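Side-chain contacts in endoglucanase E-5 (Thermobifida fusca, PDB 2CKS), which catalyses the endohydrolysis of 1,4-beta-glucosidic linkages in cellulose, lichenin and cereal beta-glucans, a reaction carried out by the family 5 catalytic domain that forms this chain: residues Gly9-Cys14 against Gly93-Val98; Gly106-Asn111 against Lys149-Glu154; Val143-Ile148 against Ala190-Asn195; Gly233-Thr236 against Ala242-Phe245; Trp265-Asp270 against Ala275-Gly280. One frame throughout, in Å; residues are numbered along the deposited sequence.

Overall arrangement
All five contacts lie on or around one closed eight-stranded parallel barrel, mostly in its loops and outer helices. Contacts 1 and 5 are largely buried, although Pro-279 of the latter is exposed; 2, 3 and 4 are partly buried. Contact 1 joins the N-terminal segment to the start of strand 95-101 through one phenol-to-carbonyl bond. Contacts 2 and 3 share helix 145-162 and touch, with centres about 11 Å apart; the former is chiefly ring-face packing, the latter an indole hydrogen bond. Contacts 4 and 5 lie within the loops that follow strands 227-233 and 262-265, their centres about 15 Å apart. Backbone hydrogen bonds contribute to both, but contact 5 adds an aromatic pair.

Contact 1: Gly9-Cys14 against Gly93-Val98; sequences GKVQVC and GLYVIV
Tyr-95 reaches Gly-9 with its hydroxyl, which donates a hydrogen bond to the backbone carbonyl, the distance from Tyr-95 OH to Gly-9 O being 2.7 Å. The donor lies in the carbonyl plane on a lone pair of the oxygen, with a C=O...donor angle of 127°, and the same oxygen sits at the edge of the phenol ring, near its plane. Tyr-95 CG lies opposite the carbonyl carbon (chi1 -69°), which aims the ring at Gly-9 and Val-11. The apolar part comes from Val-11, whose side chain approaches from the direction opposite to that of the tyrosine. Its CG1 branch is 3.7 Å from Tyr-95 OH, and the distance from Val-11 CG1 to Tyr-95 CZ is 3.9 Å. The other branch is a little farther off, with Val-11 CG2 at 4.1 Å from Tyr-95 CE2.

Behind this first shell, Gly-9 is the residue at which the chain leaves helix 4-8, and it does so with a positive phi of 67°. Val-5 and Tyr-8 of that helix pack on the Tyr-95 side chain, as does Ile-59 of the adjacent barrel strand. Next along the chain, Gln-12 NE2 donates to Val-11 O at 2.8 Å.

Tyr-95 opens strand 95-101, so the contact joins the N-terminal segment to the beginning of a barrel strand, away from the annotated sites. Chemically, the phenol is both a polar and an apolar partner, its OH bonded to Gly-9 O and its CZ and CE2 against the Val-11 methyls. The one directional bond orients the hydroxyl, while the apolar neighbours hold the ring.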
# COMPACT_ATOMS: atom_id res chain seq x y z
N GLY A 9 -14.65 -10.05 5.34
CA GLY A 9 -15.70 -9.51 4.50
C GLY A 9 -15.47 -8.10 4.02
O GLY A 9 -14.35 -7.69 3.71
N LYS A 10 -16.55 -7.33 3.98
CA LYS A 10 -16.55 -5.98 3.46
C LYS A 10 -15.98 -5.03 4.50
O LYS A 10 -16.71 -4.47 5.33
CB LYS A 10 -17.99 -5.60 3.11
CG LYS A 10 -18.15 -4.30 2.38
CD LYS A 10 -19.63 -3.94 2.36
CE LYS A 10 -19.94 -3.01 1.23
NZ LYS A 10 -21.38 -3.04 0.87
N VAL A 11 -14.67 -4.84 4.46
CA VAL A 11 -14.03 -4.01 5.47
C VAL A 11 -14.47 -2.55 5.28
O VAL A 11 -14.75 -2.11 4.17
CB VAL A 11 -12.49 -4.17 5.45
CG1 VAL A 11 -12.07 -5.60 5.84
CG2 VAL A 11 -11.90 -3.77 4.12
N GLN A 12 -14.59 -1.83 6.39
CA GLN A 12 -14.98 -0.41 6.38
C GLN A 12 -14.30 0.27 7.55
O GLN A 12 -14.00 -0.37 8.54
CB GLN A 12 -16.49 -0.26 6.58
CG GLN A 12 -17.37 -0.89 5.52
CD GLN A 12 -17.55 -0.02 4.30
OE1 GLN A 12 -18.49 0.79 4.24
NE2 GLN A 12 -16.66 -0.18 3.31
N VAL A 13 -14.09 1.58 7.46
CA VAL A 13 -13.59 2.33 8.60
C VAL A 13 -14.68 2.38 9.68
O VAL A 13 -15.86 2.59 9.38
CB VAL A 13 -13.18 3.74 8.20
CG1 VAL A 13 -12.93 4.61 9.42
CG2 VAL A 13 -11.94 3.68 7.32
N CYS A 14 -14.24 2.16 10.91
CA CYS A 14 -15.04 2.32 12.12
C CYS A 14 -14.27 3.24 13.05
O CYS A 14 -13.19 2.88 13.53
CB CYS A 14 -15.20 0.97 12.82
SG CYS A 14 -13.63 0.10 13.11
N GLY A 93 -8.14 -15.03 -2.43
CA GLY A 93 -8.68 -14.65 -1.14
C GLY A 93 -8.02 -13.47 -0.48
O GLY A 93 -8.12 -13.31 0.74
N LEU A 94 -7.36 -12.64 -1.28
CA LEU A 94 -6.64 -11.47 -0.78
C LEU A 94 -7.39 -10.17 -0.97
O LEU A 94 -8.05 -9.96 -1.99
CB LEU A 94 -5.31 -11.32 -1.51
CG LEU A 94 -4.34 -12.49 -1.44
CD1 LEU A 94 -3.16 -12.24 -2.38
CD2 LEU A 94 -3.89 -12.67 -0.01
N TYR A 95 -7.27 -9.28 0.01
CA TYR A 95 -7.60 -7.88 -0.19
C TYR A 95 -6.59 -7.30 -1.16
O TYR A 95 -5.47 -7.79 -1.28
CB TYR A 95 -7.61 -7.11 1.13
CG TYR A 95 -8.77 -7.57 1.97
CD1 TYR A 95 -8.64 -8.60 2.89
CD2 TYR A 95 -10.02 -7.00 1.80
CE1 TYR A 95 -9.73 -9.04 3.62
CE2 TYR A 95 -11.11 -7.44 2.53
CZ TYR A 95 -10.96 -8.45 3.44
OH TYR A 95 -12.03 -8.91 4.16
N VAL A 96 -7.00 -6.27 -1.88
CA VAL A 96 -6.15 -5.65 -2.88
C VAL A 96 -6.16 -4.15 -2.69
O VAL A 96 -7.23 -3.56 -2.57
CB VAL A 96 -6.64 -5.93 -4.29
CG1 VAL A 96 -5.67 -5.32 -5.31
CG2 VAL A 96 -6.75 -7.40 -4.51
N ILE A 97 -4.98 -3.55 -2.66
CA ILE A 97 -4.86 -2.10 -2.74
C ILE A 97 -4.42 -1.74 -4.14
O ILE A 97 -3.39 -2.21 -4.61
CB ILE A 97 -3.83 -1.57 -1.75
CG1 ILE A 97 -4.23 -1.96 -0.33
CG2 ILE A 97 -3.68 -0.05 -1.91
CD1 ILE A 97 -3.21 -1.60 0.71
N VAL A 98 -5.21 -0.90 -4.81
CA VAL A 98 -4.85 -0.40 -6.12
C VAL A 98 -4.08 0.89 -5.91
O VAL A 98 -4.65 1.89 -5.46
CB VAL A 98 -6.10 -0.14 -6.96
CG1 VAL A 98 -5.73 0.43 -8.34
CG2 VAL A 98 -6.90 -1.44 -7.10

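Contact 2: Gly106-Asn111 against Lys149-Glu154; sequences GDPHYN and KSYAEE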
# COMPACT_ATOMS: atom_id res chain seq x y z
N GLY A 106 6.10 14.87 -7.92
CA GLY A 106 5.55 14.65 -6.60
C GLY A 106 4.21 15.31 -6.31
O GLY A 106 3.58 14.98 -5.30
N ASP A 107 3.78 16.23 -7.16
CA ASP A 107 2.48 16.85 -7.00
C ASP A 107 1.44 15.92 -7.60
O ASP A 107 1.46 15.70 -8.81
CB ASP A 107 2.43 18.20 -7.72
CG ASP A 107 1.10 18.92 -7.55
OD1 ASP A 107 0.12 18.32 -7.03
OD2 ASP A 107 0.93 20.10 -7.92
N PRO A 108 0.52 15.38 -6.80
CA PRO A 108 -0.47 14.44 -7.35
C PRO A 108 -1.30 15.06 -8.47
O PRO A 108 -1.75 14.35 -9.36
CB PRO A 108 -1.36 14.08 -6.15
CG PRO A 108 -0.62 14.49 -4.96
CD PRO A 108 0.34 15.59 -5.35
N HIS A 109 -1.49 16.38 -8.45
CA HIS A 109 -2.29 17.00 -9.50
C HIS A 109 -1.69 16.83 -10.90
O HIS A 109 -2.42 16.85 -11.90
CB HIS A 109 -2.52 18.49 -9.21
CG HIS A 109 -3.78 19.02 -9.81
ND1 HIS A 109 -3.94 19.17 -11.17
CD2 HIS A 109 -4.93 19.44 -9.24
CE1 HIS A 109 -5.15 19.65 -11.41
NE2 HIS A 109 -5.77 19.83 -10.26
N TYR A 110 -0.37 16.65 -10.99
CA TYR A 110 0.27 16.35 -12.27
C TYR A 110 -0.39 15.18 -13.01
O TYR A 110 -0.41 15.14 -14.24
CB TYR A 110 1.76 16.05 -12.04
CG TYR A 110 2.56 15.91 -13.30
CD1 TYR A 110 3.15 17.02 -13.89
CD2 TYR A 110 2.73 14.67 -13.90
CE1 TYR A 110 3.89 16.90 -15.04
CE2 TYR A 110 3.47 14.54 -15.07
CZ TYR A 110 4.05 15.66 -15.63
OH TYR A 110 4.78 15.54 -16.80
N ASN A 111 -0.91 14.22 -12.24
CA ASN A 111 -1.51 13.01 -12.80
C ASN A 111 -3.02 12.91 -12.55
O ASN A 111 -3.59 11.84 -12.69
CB ASN A 111 -0.80 11.80 -12.21
CG ASN A 111 0.56 11.59 -12.81
OD1 ASN A 111 0.68 11.44 -14.02
ND2 ASN A 111 1.60 11.64 -11.98
N LYS A 149 -5.16 17.54 0.08
CA LYS A 149 -6.56 17.46 0.44
C LYS A 149 -7.46 17.84 -0.75
O LYS A 149 -8.43 17.17 -1.03
CB LYS A 149 -6.84 18.38 1.65
CG LYS A 149 -8.31 18.50 2.03
CD LYS A 149 -8.52 19.49 3.16
CE LYS A 149 -9.82 20.27 3.01
NZ LYS A 149 -10.97 19.44 3.42
N SER A 150 -7.13 18.92 -1.45
CA SER A 150 -7.94 19.34 -2.59
C SER A 150 -7.84 18.34 -3.74
O SER A 150 -8.82 18.12 -4.44
CB SER A 150 -7.59 20.76 -3.04
OG SER A 150 -6.23 20.88 -3.42
N TYR A 151 -6.68 17.72 -3.91
CA TYR A 151 -6.52 16.66 -4.91
C TYR A 151 -7.44 15.50 -4.56
O TYR A 151 -8.15 14.99 -5.42
CB TYR A 151 -5.06 16.17 -4.97
CG TYR A 151 -4.90 14.84 -5.69
CD1 TYR A 151 -4.86 14.77 -7.08
CD2 TYR A 151 -4.82 13.65 -4.98
CE1 TYR A 151 -4.72 13.55 -7.74
CE2 TYR A 151 -4.70 12.44 -5.63
CZ TYR A 151 -4.65 12.39 -7.00
OH TYR A 151 -4.51 11.15 -7.61
N ALA A 152 -7.42 15.09 -3.29
CA ALA A 152 -8.21 13.96 -2.83
C ALA A 152 -9.69 14.23 -3.07
O ALA A 152 -10.43 13.37 -3.50
CB ALA A 152 -7.95 13.69 -1.33
N GLU A 153 -10.10 15.48 -2.85
CA GLU A 153 -11.50 15.86 -2.99
C GLU A 153 -11.94 15.95 -4.46
O GLU A 153 -13.14 15.96 -4.74
CB GLU A 153 -11.75 17.14 -2.18
CG GLU A 153 -11.66 16.84 -0.68
CD GLU A 153 -11.68 18.05 0.23
OE1 GLU A 153 -11.72 17.82 1.47
OE2 GLU A 153 -11.68 19.20 -0.25
N GLU A 154 -10.98 16.00 -5.38
CA GLU A 154 -11.25 15.90 -6.82
C GLU A 154 -11.40 14.44 -7.29
O GLU A 154 -12.21 14.15 -8.16
CB GLU A 154 -10.15 16.61 -7.64
CG GLU A 154 -10.10 18.12 -7.42
CD GLU A 154 -8.91 18.80 -8.07
OE1 GLU A 154 -7.78 18.72 -7.55
OE2 GLU A 154 -9.10 19.44 -9.10
O HOH W 1 -2.43 11.71 -9.35
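Tyr-151 OH has two partners: it donates to Ile-136 O and accepts from a water that also donates to Pro-108 O. The water lies 2.8 Å from Tyr-151 OH and 2.7 Å from Pro-108 O, tying the helix side chain to the loop backbone. One face of the ring is covered by the proline. With CG opposite its backbone N (chi1 164°), Tyr-151 carries the ring out to Pro-108. Pro-108 CB stands 3.5 Å from the centroid of the Tyr-151 ring and only 3° off the ring normal, a CH-pi contact over the centre of the face. His-109 and Glu-154 cross at about a right angle, their ring and carboxylate planes 43° apart. The nearest approach there is 3.4 Å from His-109 CD2 to Glu-154 OE1, and no direct hydrogen bond crosses between the two segments. The loop is shaped by an Asx turn, in which His-109 N donates to Asp-107 OD1 at 2.9 Å. The arrangement is one of a TIM barrel: the loop after strand 95-101 folds onto helix 145-162, which follows the next strand, with Pro-108 about 9 Å, side chain to side chain, from Glu-139, the probable proton donor.

Contact 3: Val143-Ile148 against Ala190-Asn195; sequences VSWASI and AANPVN
Trp-145 meets Asn-192 on the outside of the TIM barrel, where the first turn of helix 145-162 meets the loop leaving helix 187-191. The tight part is the indole bond: Trp-145 NE1 donates to Asn-192 O at 2.8 Å with an N-H...O angle of 170°. The acceptor lies almost in the indole plane, although the donor is tilted 33° from the plane of the carbonyl. With CG placed opposite the backbone N (chi1 172°), the indole extends from the helix to the loop. Its six-membered ring then packs more loosely on valine, Trp-145 CZ2 being 4.2 Å from Val-194 CG2, and the two side chains cross at about a right angle. Glu-188, Ile-189 and Arg-173 also touch the buried tryptophan, while Val-194 leans on Ala-152 and Ile-156 farther along the helix.

The solvent side is slacker. There exposed Ala-146 and partly exposed Asn-192 meet only at long range, with 4.4 Å between Ala-146 CB and Asn-192 ND2. The helix start is capped by Ser-144: Ser-147 N donates to Ser-144 OG at 3.1 Å, and Ser-147 OG returns a bond to Ser-144 O at 2.9 Å.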
# COMPACT_ATOMS: atom_id res chain seq x y z
N VAL A 143 4.64 19.32 -1.83
CA VAL A 143 3.33 19.98 -1.82
C VAL A 143 2.76 20.11 -0.41
O VAL A 143 3.07 19.32 0.50
CB VAL A 143 2.31 19.25 -2.75
CG1 VAL A 143 2.73 19.35 -4.21
CG2 VAL A 143 2.11 17.79 -2.33
N SER A 144 1.92 21.11 -0.23
CA SER A 144 1.27 21.36 1.05
C SER A 144 0.21 20.31 1.31
O SER A 144 -0.32 19.69 0.38
CB SER A 144 0.61 22.73 1.05
OG SER A 144 -0.47 22.78 0.14
N TRP A 145 -0.14 20.15 2.58
CA TRP A 145 -1.27 19.30 2.95
C TRP A 145 -2.57 19.79 2.31
O TRP A 145 -3.35 18.99 1.80
CB TRP A 145 -1.42 19.15 4.46
CG TRP A 145 -2.70 18.44 4.77
CD1 TRP A 145 -3.78 18.95 5.40
CD2 TRP A 145 -3.06 17.11 4.37
NE1 TRP A 145 -4.79 18.02 5.43
CE2 TRP A 145 -4.37 16.88 4.80
CE3 TRP A 145 -2.39 16.09 3.67
CZ2 TRP A 145 -5.03 15.67 4.58
CZ3 TRP A 145 -3.05 14.90 3.45
CH2 TRP A 145 -4.36 14.70 3.89
N ALA A 146 -2.81 21.10 2.31
CA ALA A 146 -4.03 21.62 1.68
C ALA A 146 -4.18 21.22 0.22
O ALA A 146 -5.29 20.97 -0.25
CB ALA A 146 -4.13 23.13 1.84
N SER A 147 -3.07 21.15 -0.52
CA SER A 147 -3.14 20.78 -1.93
C SER A 147 -3.40 19.29 -2.09
O SER A 147 -4.07 18.88 -3.03
CB SER A 147 -1.88 21.20 -2.67
OG SER A 147 -0.81 20.32 -2.41
N ILE A 148 -2.89 18.47 -1.17
CA ILE A 148 -3.18 17.03 -1.20
C ILE A 148 -4.64 16.81 -0.90
O ILE A 148 -5.30 16.03 -1.56
CB ILE A 148 -2.28 16.23 -0.24
CG1 ILE A 148 -0.82 16.37 -0.64
CG2 ILE A 148 -2.70 14.76 -0.24
CD1 ILE A 148 0.14 15.93 0.44
N ALA A 190 -5.33 16.23 10.96
CA ALA A 190 -6.48 16.21 11.86
C ALA A 190 -7.18 17.55 11.91
O ALA A 190 -8.41 17.59 12.03
CB ALA A 190 -6.05 15.79 13.24
N ALA A 191 -6.42 18.64 11.76
CA ALA A 191 -6.96 20.00 11.77
C ALA A 191 -7.68 20.37 10.48
O ALA A 191 -8.48 21.30 10.47
CB ALA A 191 -5.85 21.01 12.05
N ASN A 192 -7.36 19.68 9.39
CA ASN A 192 -7.94 19.95 8.08
C ASN A 192 -8.12 18.64 7.30
O ASN A 192 -7.47 18.40 6.30
CB ASN A 192 -7.02 20.91 7.31
CG ASN A 192 -7.64 21.45 6.04
OD1 ASN A 192 -8.86 21.39 5.86
ND2 ASN A 192 -6.80 21.99 5.15
N PRO A 193 -9.00 17.77 7.78
CA PRO A 193 -9.10 16.42 7.21
C PRO A 193 -9.79 16.41 5.85
O PRO A 193 -10.53 17.35 5.51
CB PRO A 193 -9.92 15.66 8.25
CG PRO A 193 -10.77 16.70 8.87
CD PRO A 193 -9.96 17.97 8.89
N VAL A 194 -9.53 15.37 5.06
CA VAL A 194 -10.27 15.16 3.83
C VAL A 194 -11.76 15.05 4.20
O VAL A 194 -12.11 14.34 5.15
CB VAL A 194 -9.78 13.90 3.10
CG1 VAL A 194 -10.69 13.54 1.93
CG2 VAL A 194 -8.35 14.10 2.62
N ASN A 195 -12.61 15.78 3.47
CA ASN A 195 -14.05 15.87 3.74
C ASN A 195 -14.77 14.69 3.10
O ASN A 195 -15.57 14.84 2.18
CB ASN A 195 -14.61 17.22 3.24
CG ASN A 195 -16.04 17.49 3.70
OD1 ASN A 195 -16.33 17.54 4.90
ND2 ASN A 195 -16.93 17.70 2.74

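Contact 4: Gly233-Thr236 against Ala242-Phe245; sequences GTET and ANDF
Thr-234 and Asn-243 are joined by a short side-chain hydrogen bond, Thr-234 OG1 donating to Asn-243 OD1 at 2.6 Å. The hydroxyl stands above the amide carbonyl plane and not on a lone pair. A chi1 of 56° sets Thr-234 OG1 between its own N and C and turns the methyl toward Phe-245, where Thr-234 CG2 lies 3.9 Å from Phe-245 CE2. The backbones are tied as well: Asp-244 N donates to Thr-234 O at 2.9 Å, in a nearly straight bond of 176°. Glu-235 is folded rather than extended: the turn about its CB-CG bond (chi2 -76°) lays the carboxylate beside the Asn-243 amide, the two side chains pointing the same way. Their oxygens stay apart, Glu-235 OE2 being 3.6 Å from Asn-243 OD1, and the carboxylate and amide planes are steeply inclined to each other. Asp-244 turns elsewhere: OD1 caps Met-247 N and OD2 forms a salt bridge with Arg-211.

The pairing closes the loop between strand 227-233, which carries the probable nucleophile Glu-231, and helix 245-258. Helix 295-304 packs against the pair, with Thr-234 and Asn-243 on Ser-296 and the Phe-245 ring stacked with Trp-299.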
# COMPACT_ATOMS: atom_id res chain seq x y z
N GLY A 233 9.86 -0.47 4.78
CA GLY A 233 11.03 -1.31 4.67
C GLY A 233 11.74 -1.40 6.00
O GLY A 233 11.52 -0.59 6.91
N THR A 234 12.64 -2.38 6.09
CA THR A 234 13.47 -2.56 7.27
C THR A 234 14.85 -1.95 7.07
O THR A 234 15.64 -1.92 8.01
CB THR A 234 13.60 -4.06 7.63
OG1 THR A 234 14.11 -4.79 6.51
CG2 THR A 234 12.26 -4.68 7.91
N GLU A 235 15.14 -1.44 5.88
CA GLU A 235 16.46 -0.90 5.57
C GLU A 235 16.39 0.63 5.47
O GLU A 235 15.55 1.23 6.12
CB GLU A 235 17.05 -1.57 4.32
CG GLU A 235 16.29 -1.33 3.03
CD GLU A 235 15.03 -2.17 2.95
OE1 GLU A 235 13.93 -1.58 2.87
OE2 GLU A 235 15.15 -3.41 3.02
N THR A 236 17.29 1.25 4.73
CA THR A 236 17.30 2.72 4.64
C THR A 236 16.23 3.19 3.67
O THR A 236 15.60 2.39 2.99
CB THR A 236 18.69 3.26 4.19
OG1 THR A 236 18.87 3.02 2.79
CG2 THR A 236 19.84 2.52 4.87
N ALA A 242 21.69 -1.89 4.91
CA ALA A 242 21.59 -2.82 6.02
C ALA A 242 20.22 -2.72 6.68
O ALA A 242 19.64 -1.64 6.78
CB ALA A 242 22.67 -2.54 7.05
N ASN A 243 19.75 -3.87 7.14
CA ASN A 243 18.51 -3.96 7.88
C ASN A 243 18.66 -3.54 9.33
O ASN A 243 19.70 -3.81 9.96
CB ASN A 243 17.98 -5.38 7.82
CG ASN A 243 17.50 -5.75 6.43
OD1 ASN A 243 16.62 -5.09 5.88
ND2 ASN A 243 18.10 -6.78 5.86
N ASP A 244 17.64 -2.88 9.85
CA ASP A 244 17.54 -2.67 11.29
C ASP A 244 16.28 -3.34 11.78
O ASP A 244 15.24 -2.71 11.89
CB ASP A 244 17.54 -1.19 11.63
CG ASP A 244 17.70 -0.94 13.12
OD1 ASP A 244 17.41 -1.84 13.93
OD2 ASP A 244 18.13 0.13 13.57
N PHE A 245 16.37 -4.64 12.07
CA PHE A 245 15.20 -5.40 12.47
C PHE A 245 14.75 -5.04 13.89
O PHE A 245 13.59 -5.21 14.22
CB PHE A 245 15.45 -6.91 12.34
CG PHE A 245 15.64 -7.37 10.91
CD1 PHE A 245 16.77 -8.09 10.55
CD2 PHE A 245 14.68 -7.10 9.95
CE1 PHE A 245 16.94 -8.51 9.24
CE2 PHE A 245 14.85 -7.53 8.64
CZ PHE A 245 15.98 -8.24 8.29

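Contact 5: Trp265-Asp270 against Ala275-Gly280; sequences WNYSDD and AVFQPG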
# COMPACT_ATOMS: atom_id res chain seq x y z
N TRP A 265 7.33 -3.24 1.37
CA TRP A 265 8.02 -3.06 0.10
C TRP A 265 9.23 -3.99 0.11
O TRP A 265 10.08 -3.84 0.99
CB TRP A 265 8.49 -1.61 0.04
CG TRP A 265 9.02 -1.12 -1.26
CD1 TRP A 265 10.32 -0.79 -1.53
CD2 TRP A 265 8.28 -0.80 -2.45
NE1 TRP A 265 10.43 -0.34 -2.82
CE2 TRP A 265 9.20 -0.33 -3.40
CE3 TRP A 265 6.93 -0.89 -2.81
CZ2 TRP A 265 8.81 0.06 -4.68
CZ3 TRP A 265 6.55 -0.51 -4.08
CH2 TRP A 265 7.49 -0.04 -5.00
N ASN A 266 9.34 -4.97 -0.79
CA ASN A 266 8.39 -5.29 -1.85
C ASN A 266 8.53 -6.77 -2.27
O ASN A 266 9.54 -7.42 -1.93
CB ASN A 266 8.63 -4.38 -3.05
CG ASN A 266 10.02 -4.54 -3.64
OD1 ASN A 266 10.29 -5.49 -4.38
ND2 ASN A 266 10.93 -3.62 -3.29
N TYR A 267 7.54 -7.27 -3.00
CA TYR A 267 7.45 -8.65 -3.47
C TYR A 267 8.02 -8.75 -4.89
O TYR A 267 7.27 -8.79 -5.89
CB TYR A 267 5.98 -9.10 -3.45
CG TYR A 267 5.77 -10.59 -3.39
CD1 TYR A 267 6.12 -11.32 -2.25
CD2 TYR A 267 5.19 -11.27 -4.46
CE1 TYR A 267 5.90 -12.69 -2.18
CE2 TYR A 267 4.98 -12.65 -4.39
CZ TYR A 267 5.34 -13.35 -3.25
OH TYR A 267 5.13 -14.71 -3.21
N SER A 268 9.34 -8.72 -4.98
CA SER A 268 10.06 -8.81 -6.26
C SER A 268 11.45 -9.38 -6.00
O SER A 268 11.85 -9.56 -4.85
CB SER A 268 10.19 -7.44 -6.93
OG SER A 268 11.32 -6.73 -6.44
N ASP A 269 12.18 -9.61 -7.08
CA ASP A 269 13.58 -10.03 -7.00
C ASP A 269 14.53 -8.94 -7.48
O ASP A 269 15.60 -9.22 -8.03
CB ASP A 269 13.78 -11.36 -7.73
CG ASP A 269 13.68 -11.24 -9.24
OD1 ASP A 269 13.15 -10.23 -9.75
OD2 ASP A 269 14.12 -12.15 -9.99
N ASP A 270 14.16 -7.69 -7.24
CA ASP A 270 15.06 -6.56 -7.44
C ASP A 270 16.34 -6.77 -6.63
O ASP A 270 16.34 -7.48 -5.61
CB ASP A 270 14.38 -5.27 -7.01
CG ASP A 270 15.21 -4.06 -7.30
OD1 ASP A 270 15.35 -3.22 -6.38
OD2 ASP A 270 15.77 -3.87 -8.40
N ALA A 275 13.74 -5.90 -1.49
CA ALA A 275 13.02 -6.85 -2.33
C ALA A 275 13.23 -8.22 -1.74
O ALA A 275 14.37 -8.64 -1.52
CB ALA A 275 13.52 -6.79 -3.76
N VAL A 276 12.15 -8.92 -1.47
CA VAL A 276 12.23 -10.13 -0.67
C VAL A 276 12.95 -11.30 -1.32
O VAL A 276 13.42 -12.18 -0.61
CB VAL A 276 10.83 -10.60 -0.20
CG1 VAL A 276 10.20 -9.58 0.73
CG2 VAL A 276 9.93 -10.95 -1.39
N PHE A 277 13.01 -11.35 -2.65
CA PHE A 277 13.62 -12.48 -3.36
C PHE A 277 14.99 -12.12 -3.93
O PHE A 277 15.26 -10.97 -4.29
CB PHE A 277 12.73 -12.97 -4.49
CG PHE A 277 11.37 -13.41 -4.03
CD1 PHE A 277 11.24 -14.43 -3.10
CD2 PHE A 277 10.23 -12.79 -4.50
CE1 PHE A 277 9.98 -14.84 -2.67
CE2 PHE A 277 8.97 -13.19 -4.07
CZ PHE A 277 8.84 -14.21 -3.15
N GLN A 278 15.84 -13.13 -4.05
CA GLN A 278 17.16 -12.94 -4.63
C GLN A 278 17.01 -12.78 -6.13
O GLN A 278 16.22 -13.48 -6.74
CB GLN A 278 18.05 -14.16 -4.35
CG GLN A 278 18.32 -14.43 -2.88
CD GLN A 278 19.30 -13.45 -2.24
OE1 GLN A 278 19.73 -13.66 -1.09
NE2 GLN A 278 19.63 -12.40 -2.94
N PRO A 279 17.77 -11.88 -6.73
CA PRO A 279 17.75 -11.75 -8.19
C PRO A 279 17.80 -13.09 -8.93
O PRO A 279 18.62 -13.96 -8.60
CB PRO A 279 18.99 -10.91 -8.48
CG PRO A 279 19.08 -10.03 -7.29
CD PRO A 279 18.67 -10.89 -6.12
N GLY A 280 16.94 -13.25 -9.92
CA GLY A 280 16.83 -14.49 -10.66
C GLY A 280 15.71 -15.41 -10.21
O GLY A 280 15.36 -16.34 -10.92
O HOH W 2 16.45 -9.91 -10.43
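Phe-277 passes Ser-268 and Asp-269 and ends against Tyr-267. From CB outward, the first neighbours are the backbone and a side-chain carbon: Phe-277 CB lies 3.5 Å from Ser-268 O and also touches Asp-269 CB. At chi1 -59°, CG stands beside the backbone N. The ring begins near the same carbonyl, Phe-277 CD2 being 3.6 Å from Ser-268 O. Farther out, CE2 hangs over the face of the Tyr-267 ring, toward its rim, and the tip atom Phe-277 CZ comes to 3.4 Å from Tyr-267 CE1. This is a T-shaped (edge-to-face) pair in which phenylalanine supplies the edge, the planes being 70° apart. One face of the Phe-277 ring is covered by Val-276 CG2, which also touches Tyr-267.

Two backbone bonds hold the two arms of the loop together: Val-276 N donates to Asn-266 O at 3.0 Å, and Phe-277 N to Ser-268 O. Within 265-270, Ser-268 OG donates to Asn-266 OD1 at 2.6 Å and accepts from Asp-270 N, an ST turn. Ala-275 CB fits against this turn, touching Ser-268 and Asp-270. A weak bond from Gly-280 N reaches Asp-269 OD2, which also accepts from Cys-282 N.

The loop begins with a cis peptide after Trp-265, at the end of the last barrel strand, 262-265. Tyr-267 packs on Met-31 of strand 29-32, helix 36-39 sends Phe-39 onto Ser-268, Asp-269 and Asp-270, and the chain runs directly on into helix 281-284.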